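Local coordinates for aminotransferase, class III (Thermomicrobium roseum, PDB 6IO1), which probably transfers amino groups between amines and carbonyl compounds as a thermostable, (S)-enantioselective omega-transaminase that uses pyridoxal 5'-phosphate as cofactor, at residues F201-E214 with P239-Y253. Numbering follows the deposited sequence.
Sequences FVARLVQELEETIE and PDGYWPAIAAVLRKY
Glu210 OE1 accepts two bonds, from Tyr253 and Lys252. Tyr253 OH donates to it at 3.1 Å and meets it nearly head-on to the C-O bond. Lys252 NZ forms a salt bridge to the same oxygen at 3.2 Å, on its syn lone pair. Glu210 OE1 lies at the edge of the Tyr253 ring, near its plane. Ile213 CG2 sits over the centre of one face of that ring in a CH-pi contact, 3.7 Å from the centroid. Losing the ring and its hydroxyl to an alanine here would probably cost Glu210 OE1 one of its two donors and open a gap beside Ile213. Helices 198-216 and 242-253 run side by side and nearly parallel, at -20° with axes 9.8 Å apart. Both pack on the mixed sheet that holds strands 146-150, 181-184 and 221-226, in the large domain of the fold-type I PLP enzymes: Leu209 touches Leu184 and Leu148, and Leu250 touches Phe224. Between the helices, Val249 is a knob in the hole formed by Val206, Leu209, Glu210 and Ile213. Its CG1, anti to the backbone N (chi1 175°), reaches Glu210 CG and Leu209 CD2. Its CG2 meets Val206 CG1 at 3.8 Å. Ala245 CB lies 3.5 Å from Val206 CG2. Leu205 CD1 crosses to Tyr242 CD1 at 3.6 Å, while the Tyr242 hydroxyl bonds to Arg150. Before the second helix, a type II turn runs from Pro239 to Tyr242, with Gly241 as N-cap. Val202 CG2 packs on Pro239 CG at 3.6 Å.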
loop_
_atom_site.group_PDB
_atom_site.type_symbol
_atom_site.label_atom_id
_atom_site.label_comp_id
_atom_site.label_asym_id
_atom_site.label_seq_id
_atom_site.Cartn_x
_atom_site.Cartn_y
_atom_site.Cartn_z
ATOM N N PHE B 201 -32.042 15.120 13.696
ATOM C CA PHE B 201 -30.806 14.353 13.806
ATOM C C PHE B 201 -29.624 15.131 13.239
ATOM O O PHE B 201 -28.545 15.173 13.848
ATOM C CB PHE B 201 -30.980 13.016 13.084
ATOM C CG PHE B 201 -29.878 12.031 13.335
ATOM C CD1 PHE B 201 -29.184 12.029 14.533
ATOM C CD2 PHE B 201 -29.546 11.091 12.373
ATOM C CE1 PHE B 201 -28.173 11.115 14.761
ATOM C CE2 PHE B 201 -28.539 10.176 12.594
ATOM C CZ PHE B 201 -27.850 10.187 13.789
ATOM N N VAL B 202 -29.812 15.757 12.075
ATOM C CA VAL B 202 -28.753 16.565 11.474
ATOM C C VAL B 202 -28.404 17.741 12.375
ATOM O O VAL B 202 -27.230 18.105 12.515
ATOM C CB VAL B 202 -29.171 17.029 10.065
ATOM C CG1 VAL B 202 -28.231 18.111 9.555
ATOM C CG2 VAL B 202 -29.188 15.853 9.105
ATOM N N ALA B 203 -29.413 18.357 12.995
ATOM C CA ALA B 203 -29.149 19.463 13.912
ATOM C C ALA B 203 -28.305 19.001 15.093
ATOM O O ALA B 203 -27.359 19.689 15.500
ATOM C CB ALA B 203 -30.464 20.075 14.393
ATOM N N ARG B 204 -28.622 17.827 15.644
ATOM C CA ARG B 204 -27.835 17.294 16.754
ATOM C C ARG B 204 -26.396 17.026 16.329
ATOM O O ARG B 204 -25.450 17.345 17.063
ATOM C CB ARG B 204 -28.459 16.001 17.273
ATOM C CG ARG B 204 -29.767 16.137 18.024
ATOM C CD ARG B 204 -30.121 14.782 18.616
ATOM N NE ARG B 204 -31.261 14.817 19.525
ATOM C CZ ARG B 204 -31.610 13.801 20.307
ATOM N NH1 ARG B 204 -30.892 12.686 20.304
ATOM N NH2 ARG B 204 -32.663 13.905 21.106
ATOM N N LEU B 205 -26.212 16.439 15.143
ATOM C CA LEU B 205 -24.865 16.147 14.663
ATOM C C LEU B 205 -24.066 17.426 14.432
ATOM O O LEU B 205 -22.876 17.496 14.769
ATOM C CB LEU B 205 -24.938 15.313 13.384
ATOM C CG LEU B 205 -25.627 13.954 13.531
ATOM C CD1 LEU B 205 -26.122 13.450 12.185
ATOM C CD2 LEU B 205 -24.699 12.939 14.183
ATOM N N VAL B 206 -24.707 18.449 13.861
ATOM C CA VAL B 206 -24.037 19.727 13.637
ATOM C C VAL B 206 -23.634 20.355 14.964
ATOM O O VAL B 206 -22.529 20.895 15.105
ATOM C CB VAL B 206 -24.944 20.665 12.819
ATOM C CG1 VAL B 206 -24.418 22.093 12.857
ATOM C CG2 VAL B 206 -25.060 20.174 11.390
ATOM N N GLN B 207 -24.526 20.293 15.958
ATOM C CA GLN B 207 -24.210 20.841 17.272
ATOM C C GLN B 207 -23.019 20.124 17.893
ATOM O O GLN B 207 -22.118 20.764 18.457
ATOM C CB GLN B 207 -25.439 20.728 18.174
ATOM C CG GLN B 207 -25.300 21.340 19.551
ATOM C CD GLN B 207 -26.638 21.444 20.255
ATOM O OE1 GLN B 207 -27.251 22.511 20.296
ATOM N NE2 GLN B 207 -27.108 20.327 20.800
ATOM N N GLU B 208 -22.992 18.795 17.787
ATOM C CA GLU B 208 -21.860 18.043 18.318
ATOM C C GLU B 208 -20.562 18.424 17.617
ATOM O O GLU B 208 -19.529 18.610 18.272
ATOM C CB GLU B 208 -22.115 16.545 18.191
ATOM C CG GLU B 208 -20.878 15.717 18.453
ATOM C CD GLU B 208 -21.006 14.312 17.943
ATOM O OE1 GLU B 208 -22.139 13.905 17.603
ATOM O OE2 GLU B 208 -19.973 13.615 17.856
ATOM N N LEU B 209 -20.593 18.550 16.288
ATOM C CA LEU B 209 -19.386 18.914 15.550
ATOM C C LEU B 209 -18.879 20.290 15.966
ATOM O O LEU B 209 -17.680 20.478 16.209
ATOM C CB LEU B 209 -19.655 18.874 14.044
ATOM C CG LEU B 209 -18.551 19.442 13.147
ATOM C CD1 LEU B 209 -17.235 18.711 13.376
ATOM C CD2 LEU B 209 -18.958 19.373 11.684
ATOM N N GLU B 210 -19.786 21.265 16.065
ATOM C CA GLU B 210 -19.382 22.617 16.439
ATOM C C GLU B 210 -18.784 22.648 17.841
ATOM O O GLU B 210 -17.743 23.276 18.073
ATOM C CB GLU B 210 -20.575 23.569 16.343
ATOM C CG GLU B 210 -21.164 23.703 14.948
ATOM C CD GLU B 210 -21.450 25.142 14.573
ATOM O OE1 GLU B 210 -20.534 25.983 14.697
ATOM O OE2 GLU B 210 -22.592 25.434 14.163
ATOM N N GLU B 211 -19.435 21.979 18.795
ATOM C CA GLU B 211 -18.932 21.992 20.166
ATOM C C GLU B 211 -17.599 21.258 20.277
ATOM O O GLU B 211 -16.717 21.675 21.041
ATOM C CB GLU B 211 -19.994 21.427 21.107
ATOM C CG GLU B 211 -21.205 22.347 21.162
ATOM C CD GLU B 211 -22.124 22.094 22.337
ATOM O OE1 GLU B 211 -21.898 22.698 23.402
ATOM O OE2 GLU B 211 -23.091 21.322 22.180
ATOM N N THR B 212 -17.423 20.164 19.525
ATOM C CA THR B 212 -16.131 19.480 19.521
ATOM C C THR B 212 -15.037 20.382 18.962
ATOM O O THR B 212 -13.929 20.448 19.514
ATOM C CB THR B 212 -16.223 18.184 18.717
ATOM O OG1 THR B 212 -17.100 17.269 19.385
ATOM C CG2 THR B 212 -14.846 17.546 18.583
ATOM N N ILE B 213 -15.337 21.098 17.874
ATOM C CA ILE B 213 -14.360 22.015 17.294
ATOM C C ILE B 213 -13.992 23.099 18.296
ATOM O O ILE B 213 -12.814 23.446 18.457
ATOM C CB ILE B 213 -14.906 22.618 15.986
ATOM C CG1 ILE B 213 -14.970 21.555 14.890
ATOM C CG2 ILE B 213 -14.054 23.795 15.541
ATOM C CD1 ILE B 213 -15.646 22.034 13.623
ATOM N N GLU B 214 -14.990 23.645 18.994
ATOM C CA GLU B 214 -14.716 24.664 20.003
ATOM C C GLU B 214 -13.850 24.122 21.139
ATOM O O GLU B 214 -12.937 24.810 21.606
ATOM C CB GLU B 214 -16.026 25.243 20.536
ATOM C CG GLU B 214 -16.704 26.198 19.563
ATOM C CD GLU B 214 -15.752 27.247 19.014
ATOM O OE1 GLU B 214 -15.423 28.198 19.753
ATOM O OE2 GLU B 214 -15.330 27.118 17.845
ATOM N N PRO B 239 -28.354 10.886 7.042
ATOM C CA PRO B 239 -29.672 11.488 6.840
ATOM C C PRO B 239 -29.596 12.600 5.807
ATOM O O PRO B 239 -28.532 13.156 5.526
ATOM C CB PRO B 239 -30.033 12.034 8.226
ATOM C CG PRO B 239 -28.716 12.273 8.882
ATOM C CD PRO B 239 -27.799 11.196 8.371
ATOM N N ASP B 240 -30.751 12.907 5.225
ATOM C CA ASP B 240 -30.820 13.956 4.218
ATOM C C ASP B 240 -30.378 15.289 4.807
ATOM O O ASP B 240 -30.805 15.671 5.900
ATOM C CB ASP B 240 -32.239 14.052 3.662
ATOM C CG ASP B 240 -32.686 12.769 2.984
ATOM O OD1 ASP B 240 -31.836 12.096 2.365
ATOM O OD2 ASP B 240 -33.887 12.436 3.066
ATOM N N GLY B 241 -29.517 15.996 4.076
ATOM C CA GLY B 241 -29.022 17.284 4.511
ATOM C C GLY B 241 -27.817 17.238 5.427
ATOM O O GLY B 241 -27.324 18.301 5.826
ATOM N N TYR B 242 -27.330 16.046 5.776
ATOM C CA TYR B 242 -26.201 15.930 6.694
ATOM C C TYR B 242 -24.937 16.543 6.102
ATOM O O TYR B 242 -24.286 17.393 6.726
ATOM C CB TYR B 242 -25.978 14.456 7.046
ATOM C CG TYR B 242 -24.644 14.143 7.689
ATOM C CD1 TYR B 242 -24.480 14.230 9.065
ATOM C CD2 TYR B 242 -23.554 13.741 6.925
ATOM C CE1 TYR B 242 -23.269 13.940 9.661
ATOM C CE2 TYR B 242 -22.337 13.452 7.512
ATOM C CZ TYR B 242 -22.200 13.552 8.880
ATOM O OH TYR B 242 -20.992 13.262 9.471
ATOM N N TRP B 243 -24.575 16.117 4.891
ATOM C CA TRP B 243 -23.311 16.546 4.296
ATOM C C TRP B 243 -23.237 18.044 4.034
ATOM O O TRP B 243 -22.189 18.642 4.331
ATOM C CB TRP B 243 -23.044 15.729 3.027
ATOM C CG TRP B 243 -22.350 14.443 3.328
ATOM C CD1 TRP B 243 -22.828 13.182 3.124
ATOM C CD2 TRP B 243 -21.055 14.292 3.920
ATOM N NE1 TRP B 243 -21.904 12.253 3.542
ATOM C CE2 TRP B 243 -20.807 12.910 4.035
ATOM C CE3 TRP B 243 -20.078 15.192 4.359
ATOM C CZ2 TRP B 243 -19.623 12.408 4.569
ATOM C CZ3 TRP B 243 -18.905 14.692 4.889
ATOM C CH2 TRP B 243 -18.687 13.312 4.990
ATOM N N PRO B 244 -24.259 18.708 3.476
ATOM C CA PRO B 244 -24.140 20.167 3.302
ATOM C C PRO B 244 -23.916 20.909 4.608
ATOM O O PRO B 244 -23.061 21.801 4.669
ATOM C CB PRO B 244 -25.473 20.553 2.645
ATOM C CG PRO B 244 -25.927 19.317 1.964
ATOM C CD PRO B 244 -25.482 18.185 2.837
ATOM N N ALA B 245 -24.640 20.544 5.669
ATOM C CA ALA B 245 -24.476 21.218 6.955
ATOM C C ALA B 245 -23.085 20.978 7.537
ATOM O O ALA B 245 -22.424 21.915 8.014
ATOM C CB ALA B 245 -25.560 20.748 7.924
ATOM N N ILE B 246 -22.630 19.721 7.524
ATOM C CA ILE B 246 -21.311 19.405 8.069
ATOM C C ILE B 246 -20.227 20.158 7.304
ATOM O O ILE B 246 -19.317 20.758 7.898
ATOM C CB ILE B 246 -21.071 17.884 8.043
ATOM C CG1 ILE B 246 -22.035 17.171 8.995
ATOM C CG2 ILE B 246 -19.631 17.561 8.403
ATOM C CD1 ILE B 246 -21.966 17.659 10.424
ATOM N N ALA B 247 -20.309 20.137 5.969
ATOM C CA ALA B 247 -19.332 20.847 5.152
ATOM C C ALA B 247 -19.375 22.346 5.415
ATOM O O ALA B 247 -18.335 23.015 5.398
ATOM C CB ALA B 247 -19.575 20.553 3.673
ATOM N N ALA B 248 -20.570 22.896 5.644
ATOM C CA ALA B 248 -20.680 24.318 5.953
ATOM C C ALA B 248 -19.958 24.655 7.250
ATOM O O ALA B 248 -19.254 25.668 7.329
ATOM C CB ALA B 248 -22.149 24.729 6.032
ATOM N N VAL B 249 -20.118 23.818 8.277
ATOM C CA VAL B 249 -19.401 24.051 9.533
ATOM C C VAL B 249 -17.891 24.000 9.300
ATOM O O VAL B 249 -17.130 24.877 9.750
ATOM C CB VAL B 249 -19.841 23.031 10.600
ATOM C CG1 VAL B 249 -19.006 23.185 11.863
ATOM C CG2 VAL B 249 -21.322 23.188 10.908
ATOM N N LEU B 250 -17.441 22.975 8.568
ATOM C CA LEU B 250 -16.013 22.821 8.306
ATOM C C LEU B 250 -15.453 24.042 7.587
ATOM O O LEU B 250 -14.387 24.556 7.945
ATOM C CB LEU B 250 -15.763 21.552 7.490
ATOM C CG LEU B 250 -16.097 20.226 8.175
ATOM C CD1 LEU B 250 -15.886 19.066 7.217
ATOM C CD2 LEU B 250 -15.264 20.048 9.436
ATOM N N ARG B 251 -16.164 24.521 6.564
ATOM C CA ARG B 251 -15.739 25.728 5.864
ATOM C C ARG B 251 -15.771 26.945 6.777
ATOM O O ARG B 251 -14.937 27.848 6.636
ATOM C CB ARG B 251 -16.619 25.962 4.637
ATOM C CG ARG B 251 -16.411 24.949 3.525
ATOM C CD ARG B 251 -16.989 25.450 2.214
ATOM N NE ARG B 251 -18.382 25.867 2.358
ATOM C CZ ARG B 251 -19.419 25.037 2.320
ATOM N NH1 ARG B 251 -19.225 23.737 2.149
ATOM N NH2 ARG B 251 -20.650 25.507 2.458
ATOM N N LYS B 252 -16.731 26.996 7.706
ATOM C CA LYS B 252 -16.787 28.104 8.652
ATOM C C LYS B 252 -15.504 28.188 9.465
ATOM O O LYS B 252 -15.005 29.287 9.738
ATOM C CB LYS B 252 -17.995 27.954 9.577
ATOM C CG LYS B 252 -17.973 28.892 10.777
ATOM C CD LYS B 252 -19.131 28.620 11.725
ATOM C CE LYS B 252 -18.956 29.371 13.035
ATOM N NZ LYS B 252 -20.081 29.117 13.978
ATOM N N TYR B 253 -14.944 27.044 9.849
ATOM C CA TYR B 253 -13.702 27.070 10.615
ATOM C C TYR B 253 -12.452 26.912 9.755
ATOM O O TYR B 253 -11.343 26.902 10.299
ATOM C CB TYR B 253 -13.725 25.998 11.704
ATOM C CG TYR B 253 -14.779 26.261 12.750
ATOM C CD1 TYR B 253 -14.575 27.206 13.747
ATOM C CD2 TYR B 253 -15.985 25.579 12.729
ATOM C CE1 TYR B 253 -15.542 27.454 14.701
ATOM C CE2 TYR B 253 -16.957 25.820 13.675
ATOM C CZ TYR B 253 -16.732 26.758 14.659
ATOM O OH TYR B 253 -17.702 26.998 15.605
#